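Local coordinates for putative major capsid protein (PDB 6G44), which probably builds the icosahedral shell of the virophage mavirus as a trimeric capsomer of double jelly-roll subunits, at residues 476-481 with 488-493; 207-212 with 288-293. All blocks are in the same frame, centred on the assembly; numbering follows the deposited sequence.

Contact 1. Residues 476-481 with 488-493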
loop_
_atom_site.group_PDB
_atom_site.type_symbol
_atom_site.label_atom_id
_atom_site.label_comp_id
_atom_site.label_asym_id
_atom_site.label_seq_id
_atom_site.Cartn_x
_atom_site.Cartn_y
_atom_site.Cartn_z
ATOM N N ARG C 476 27.787 -8.785 4.198
ATOM C CA ARG C 476 28.914 -7.872 4.050
ATOM C C ARG C 476 28.781 -7.001 2.804
ATOM O O ARG C 476 28.358 -7.473 1.742
ATOM C CB ARG C 476 30.229 -8.635 3.944
ATOM C CG ARG C 476 30.721 -9.217 5.252
ATOM C CD ARG C 476 32.076 -9.849 5.003
ATOM N NE ARG C 476 32.779 -10.109 6.251
ATOM C CZ ARG C 476 32.729 -11.253 6.928
ATOM N NH1 ARG C 476 33.433 -11.364 8.050
ATOM N NH2 ARG C 476 31.999 -12.278 6.510
ATOM N N ASP C 477 29.208 -5.753 2.941
ATOM C CA ASP C 477 29.279 -4.838 1.800
ATOM C C ASP C 477 30.434 -5.324 0.904
ATOM O O ASP C 477 31.542 -5.594 1.370
ATOM C CB ASP C 477 29.509 -3.412 2.274
ATOM C CG ASP C 477 28.353 -2.871 3.147
ATOM O OD1 ASP C 477 27.233 -3.409 3.101
ATOM O OD2 ASP C 477 28.565 -1.886 3.839
ATOM N N ASN C 478 30.140 -5.450 -0.381
ATOM C CA ASN C 478 31.017 -6.127 -1.324
ATOM C C ASN C 478 30.713 -5.564 -2.694
ATOM O O ASN C 478 29.548 -5.438 -3.086
ATOM C CB ASN C 478 30.751 -7.607 -1.258
ATOM C CG ASN C 478 31.678 -8.411 -2.122
ATOM O OD1 ASN C 478 32.883 -8.369 -1.929
ATOM N ND2 ASN C 478 31.122 -9.182 -3.040
ATOM N N LEU C 479 31.765 -5.213 -3.432
ATOM C CA LEU C 479 31.595 -4.604 -4.748
ATOM C C LEU C 479 32.233 -5.449 -5.819
ATOM O O LEU C 479 33.266 -6.074 -5.581
ATOM C CB LEU C 479 32.231 -3.244 -4.805
ATOM C CG LEU C 479 31.710 -2.161 -3.875
ATOM C CD1 LEU C 479 32.371 -0.817 -4.187
ATOM C CD2 LEU C 479 30.207 -2.038 -3.826
ATOM N N THR C 480 31.595 -5.462 -6.986
ATOM C CA THR C 480 32.145 -6.073 -8.192
ATOM C C THR C 480 32.585 -4.942 -9.127
ATOM O O THR C 480 31.888 -3.932 -9.320
ATOM C CB THR C 480 31.097 -6.995 -8.826
ATOM O OG1 THR C 480 30.867 -8.087 -7.923
ATOM C CG2 THR C 480 31.584 -7.554 -10.180
ATOM N N TYR C 481 33.775 -5.122 -9.720
ATOM C CA TYR C 481 34.389 -4.126 -10.601
ATOM C C TYR C 481 34.534 -4.710 -11.997
ATOM O O TYR C 481 35.064 -5.819 -12.171
ATOM C CB TYR C 481 35.767 -3.718 -10.084
ATOM C CG TYR C 481 35.749 -3.171 -8.688
ATOM C CD1 TYR C 481 35.844 -4.021 -7.595
ATOM C CD2 TYR C 481 35.596 -1.810 -8.456
ATOM C CE1 TYR C 481 35.812 -3.522 -6.302
ATOM C CE2 TYR C 481 35.553 -1.316 -7.173
ATOM C CZ TYR C 481 35.665 -2.178 -6.103
ATOM O OH TYR C 481 35.635 -1.637 -4.833
ATOM N N PHE C 488 36.832 -8.868 -14.655
ATOM C CA PHE C 488 36.005 -8.614 -13.462
ATOM C C PHE C 488 36.773 -9.022 -12.205
ATOM O O PHE C 488 37.513 -10.006 -12.196
ATOM C CB PHE C 488 34.688 -9.417 -13.517
ATOM C CG PHE C 488 33.645 -8.859 -14.455
ATOM C CD1 PHE C 488 33.681 -9.121 -15.813
ATOM C CD2 PHE C 488 32.590 -8.087 -13.952
ATOM C CE1 PHE C 488 32.710 -8.624 -16.673
ATOM C CE2 PHE C 488 31.618 -7.589 -14.813
ATOM C CZ PHE C 488 31.677 -7.848 -16.171
ATOM N N MET C 489 36.504 -8.300 -11.123
ATOM C CA MET C 489 37.042 -8.570 -9.783
ATOM C C MET C 489 35.921 -8.287 -8.805
ATOM O O MET C 489 34.994 -7.543 -9.112
ATOM C CB MET C 489 38.236 -7.672 -9.434
ATOM C CG MET C 489 39.478 -7.898 -10.289
ATOM S SD MET C 489 40.796 -6.761 -9.789
ATOM C CE MET C 489 41.266 -7.364 -8.170
ATOM N N ASP C 490 35.984 -8.893 -7.634
ATOM C CA ASP C 490 35.137 -8.430 -6.536
ATOM C C ASP C 490 35.946 -8.362 -5.257
ATOM O O ASP C 490 36.947 -9.053 -5.117
ATOM C CB ASP C 490 33.833 -9.241 -6.420
ATOM C CG ASP C 490 34.017 -10.634 -5.914
ATOM O OD1 ASP C 490 35.106 -11.217 -6.047
ATOM O OD2 ASP C 490 33.024 -11.140 -5.338
ATOM N N ASP C 491 35.564 -7.466 -4.360
ATOM C CA ASP C 491 36.287 -7.296 -3.103
ATOM C C ASP C 491 35.389 -6.634 -2.080
ATOM O O ASP C 491 34.583 -5.759 -2.408
ATOM C CB ASP C 491 37.512 -6.370 -3.277
ATOM C CG ASP C 491 38.720 -7.069 -3.829
ATOM O OD1 ASP C 491 39.202 -8.036 -3.215
ATOM O OD2 ASP C 491 39.170 -6.640 -4.903
ATOM N N LEU C 492 35.617 -7.002 -0.832
ATOM C CA LEU C 492 34.995 -6.328 0.292
ATOM C C LEU C 492 35.456 -4.879 0.358
ATOM O O LEU C 492 36.575 -4.556 -0.054
ATOM C CB LEU C 492 35.367 -7.039 1.593
ATOM C CG LEU C 492 34.942 -8.489 1.751
ATOM C CD1 LEU C 492 35.428 -9.018 3.096
ATOM C CD2 LEU C 492 33.425 -8.674 1.600
ATOM N N THR C 493 34.591 -4.003 0.852
ATOM C CA THR C 493 34.893 -2.598 1.024
ATOM C C THR C 493 35.385 -2.444 2.455
ATOM O O THR C 493 34.569 -2.358 3.384
ATOM C CB THR C 493 33.635 -1.729 0.772
ATOM O OG1 THR C 493 32.547 -2.178 1.601
ATOM C CG2 THR C 493 33.203 -1.822 -0.666
HETATM O O HOH W 1 35.846 -3.133 -2.769
#
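Tyr-481 and Met-489 form a hydrogen-bonded pair in an antiparallel beta hairpin, whose strands 464-482 and 488-492 belong to a sheet of this double jelly-roll capsid protein. Tyr-481 N reaches Met-489 O at 2.8 Å in a nearly straight bond (173°), and Leu-479 pairs with Asp-491 through bonds in both directions. Side chains alternate between two faces. On the face of Leu-479, Tyr-481, Met-489 and Asp-491, the tyrosine lies beside the partner strand, presenting its ring edge to Met-489 O and to Asp-491 N. Tyr-481 OH lies 2.6 Å from the oxygen of water 1, which sits in the plane of the ring and donates to Asp-491 O, tying the ring end back to the backbone. Pro-8 of a second subunit packs on Tyr-481, which puts this face of the hairpin at a subunit interface of the trimer. On the other face, Thr-480 turns CG2 anti to its own N, bringing the methyl to the edge of the Phe-488 ring, 3.9 Å from CD2. Its OG1 touches Asp-490 CB and hydrogen-bonds to Thr-290 OG1. Asn-478 and Asp-490 pass at a slant, amide and carboxylate planes 74° apart; ND2 donates to Thr-290 O and Asp-490 OD1 salt-bridges Lys-117, while Asn-478 OD1 lies against the partner strand, 3.1 Å from Asp-491 C. Leu-492 lays its two methyls against Arg-476 CD; beyond it, NE bonds to Asn-330 OD1 and NH2 forms a salt bridge with Glu-296. Leu-479 and Thr-493 meet at about a right angle, Thr-493 CG2 lying 3.6 Å from Leu-479 CG.

Contact 2. Residues 207-212 with 288-293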
loop_
_atom_site.group_PDB
_atom_site.type_symbol
_atom_site.label_atom_id
_atom_site.label_comp_id
_atom_site.label_asym_id
_atom_site.label_seq_id
_atom_site.Cartn_x
_atom_site.Cartn_y
_atom_site.Cartn_z
ATOM N N VAL C 207 18.683 -14.823 -7.982
ATOM C CA VAL C 207 19.341 -14.171 -6.855
ATOM C C VAL C 207 20.687 -14.844 -6.633
ATOM O O VAL C 207 20.811 -15.832 -5.896
ATOM C CB VAL C 207 18.447 -14.251 -5.603
ATOM C CG1 VAL C 207 19.106 -13.643 -4.379
ATOM C CG2 VAL C 207 17.122 -13.563 -5.908
ATOM N N ALA C 208 21.693 -14.335 -7.335
ATOM C CA ALA C 208 23.051 -14.934 -7.315
ATOM C C ALA C 208 24.054 -13.881 -7.680
ATOM O O ALA C 208 23.903 -13.252 -8.719
ATOM C CB ALA C 208 23.129 -16.105 -8.279
ATOM N N ASN C 209 25.092 -13.695 -6.873
ATOM C CA ASN C 209 26.103 -12.674 -7.210
ATOM C C ASN C 209 26.658 -12.897 -8.645
ATOM O O ASN C 209 26.915 -14.054 -9.008
ATOM C CB ASN C 209 27.254 -12.708 -6.212
ATOM C CG ASN C 209 26.834 -12.329 -4.790
ATOM O OD1 ASN C 209 25.879 -12.899 -4.243
ATOM N ND2 ASN C 209 27.551 -11.393 -4.186
ATOM N N PRO C 210 26.807 -11.856 -9.472
ATOM C CA PRO C 210 26.637 -10.426 -9.183
ATOM C C PRO C 210 25.311 -9.831 -9.678
ATOM O O PRO C 210 25.248 -8.610 -9.924
ATOM C CB PRO C 210 27.793 -9.819 -9.971
ATOM C CG PRO C 210 27.786 -10.656 -11.221
ATOM C CD PRO C 210 27.429 -12.051 -10.798
ATOM N N THR C 211 24.253 -10.627 -9.793
ATOM C CA THR C 211 23.006 -10.104 -10.361
ATOM C C THR C 211 22.455 -8.990 -9.497
ATOM O O THR C 211 22.634 -8.935 -8.285
ATOM C CB THR C 211 21.902 -11.157 -10.582
ATOM O OG1 THR C 211 21.385 -11.595 -9.324
ATOM C CG2 THR C 211 22.382 -12.339 -11.436
ATOM N N GLN C 212 21.755 -8.096 -10.163
ATOM C CA GLN C 212 21.226 -6.868 -9.544
ATOM C C GLN C 212 19.775 -7.062 -9.091
ATOM O O GLN C 212 18.866 -6.288 -9.435
ATOM C CB GLN C 212 21.423 -5.722 -10.505
ATOM C CG GLN C 212 22.890 -5.478 -10.835
ATOM C CD GLN C 212 23.661 -5.020 -9.634
ATOM O OE1 GLN C 212 23.494 -3.861 -9.209
ATOM N NE2 GLN C 212 24.505 -5.894 -9.056
ATOM N N TYR C 288 29.577 -2.322 -9.270
ATOM C CA TYR C 288 28.268 -2.956 -8.954
ATOM C C TYR C 288 28.240 -3.315 -7.479
ATOM O O TYR C 288 29.183 -3.872 -6.939
ATOM C CB TYR C 288 28.058 -4.243 -9.749
ATOM C CG TYR C 288 28.093 -4.028 -11.239
ATOM C CD1 TYR C 288 29.312 -3.908 -11.886
ATOM C CD2 TYR C 288 26.927 -3.928 -11.994
ATOM C CE1 TYR C 288 29.363 -3.674 -13.251
ATOM C CE2 TYR C 288 26.965 -3.685 -13.363
ATOM C CZ TYR C 288 28.199 -3.545 -13.966
ATOM O OH TYR C 288 28.271 -3.310 -15.312
ATOM N N ASN C 289 27.108 -3.008 -6.846
ATOM C CA ASN C 289 26.863 -3.393 -5.461
ATOM C C ASN C 289 26.427 -4.866 -5.477
ATOM O O ASN C 289 25.439 -5.220 -6.112
ATOM C CB ASN C 289 25.740 -2.498 -4.890
ATOM C CG ASN C 289 25.698 -2.499 -3.376
ATOM O OD1 ASN C 289 26.339 -3.281 -2.735
ATOM N ND2 ASN C 289 24.996 -1.527 -2.815
ATOM N N THR C 290 27.213 -5.730 -4.838
ATOM C CA THR C 290 27.005 -7.176 -4.881
ATOM C C THR C 290 27.230 -7.757 -3.485
ATOM O O THR C 290 28.237 -8.419 -3.237
ATOM C CB THR C 290 27.931 -7.853 -5.935
ATOM O OG1 THR C 290 29.287 -7.516 -5.644
ATOM C CG2 THR C 290 27.569 -7.391 -7.315
ATOM N N PRO C 291 26.268 -7.534 -2.567
ATOM C CA PRO C 291 26.434 -7.979 -1.173
ATOM C C PRO C 291 26.802 -9.440 -1.029
ATOM O O PRO C 291 26.334 -10.268 -1.800
ATOM C CB PRO C 291 25.059 -7.728 -0.552
ATOM C CG PRO C 291 24.338 -6.810 -1.461
ATOM C CD PRO C 291 24.952 -6.908 -2.817
ATOM N N LEU C 292 27.646 -9.740 -0.041
ATOM C CA LEU C 292 28.087 -11.112 0.217
ATOM C C LEU C 292 27.427 -11.644 1.500
ATOM O O LEU C 292 27.645 -11.123 2.584
ATOM C CB LEU C 292 29.612 -11.125 0.363
ATOM C CG LEU C 292 30.254 -12.486 0.564
ATOM C CD1 LEU C 292 30.037 -13.374 -0.652
ATOM C CD2 LEU C 292 31.738 -12.259 0.827
ATOM N N ILE C 293 26.596 -12.656 1.353
ATOM C CA ILE C 293 25.873 -13.260 2.479
ATOM C C ILE C 293 26.548 -14.583 2.768
ATOM O O ILE C 293 26.730 -15.406 1.843
ATOM C CB ILE C 293 24.392 -13.489 2.143
ATOM C CG1 ILE C 293 23.631 -12.159 2.036
ATOM C CG2 ILE C 293 23.727 -14.329 3.226
ATOM C CD1 ILE C 293 23.955 -11.240 0.874
HETATM O O HOH W 2 26.330 -13.810 -1.458
HETATM O O HOH W 3 24.252 -10.702 -3.495
HETATM O O HOH W 4 30.028 -10.652 -5.713
HETATM O O HOH W 5 24.980 -1.787 -8.335
#
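Gln-212 reaches across to Tyr-288 and Asn-289 with a folded side chain. From CB the chain bends at chi2 (-66°), which turns the amide back toward the strand. There CD stands 4.2 Å from Tyr-288 CD2, at the edge of the ring, with amide and ring planes 78° apart. OE1 accepts from a water that in turn accepts from Asn-289 N. NE2 is the gripping atom: it donates to Asn-289 O at 3.2 Å, approaching from above that carbonyl's plane, and to Pro-210 O within its own loop at 2.9 Å, so that both N-H groups are used and the amide's rotation is fixed. The loop between strands 195-205 and 222-235 is thus pinned to strand 286-305, a junction between separate sheets of the double jelly-roll. Pro-210, which follows a cis peptide bond, sets CB against Thr-290 CG2 at 3.6 Å. Farther along, Asn-209 ND2 divides its donors differently, giving one to Pro-291 O at 2.9 Å, the donor sitting 51° out of the plane of that carbonyl, and the other to a water. Two more waters donate to Asn-209 OD1; one also donates to Pro-291 O, and the other accepts from Ile-293 N.

Contacts 1 and 2 meet along neighbouring strands of one sheet, their centres about 9 Å apart. Strand 464-482 pairs with 488-492 within contact 1 and, on its other edge, with 286-305, the strand that carries 288-293 of contact 2. The junction includes a probable backbone hydrogen bond from Tyr-288 N to Thr-480 O (2.8 Å) and a probable bond between the hydroxyls Thr-480 OG1 and Thr-290 OG1, also 2.8 Å. Their surroundings differ: the hairpin of contact 1 is touched by both other subunits, whereas no other chain touches the segments of contact 2. A glycerol, probably from crystallisation, lies about 4 Å from the side chain of Pro-291.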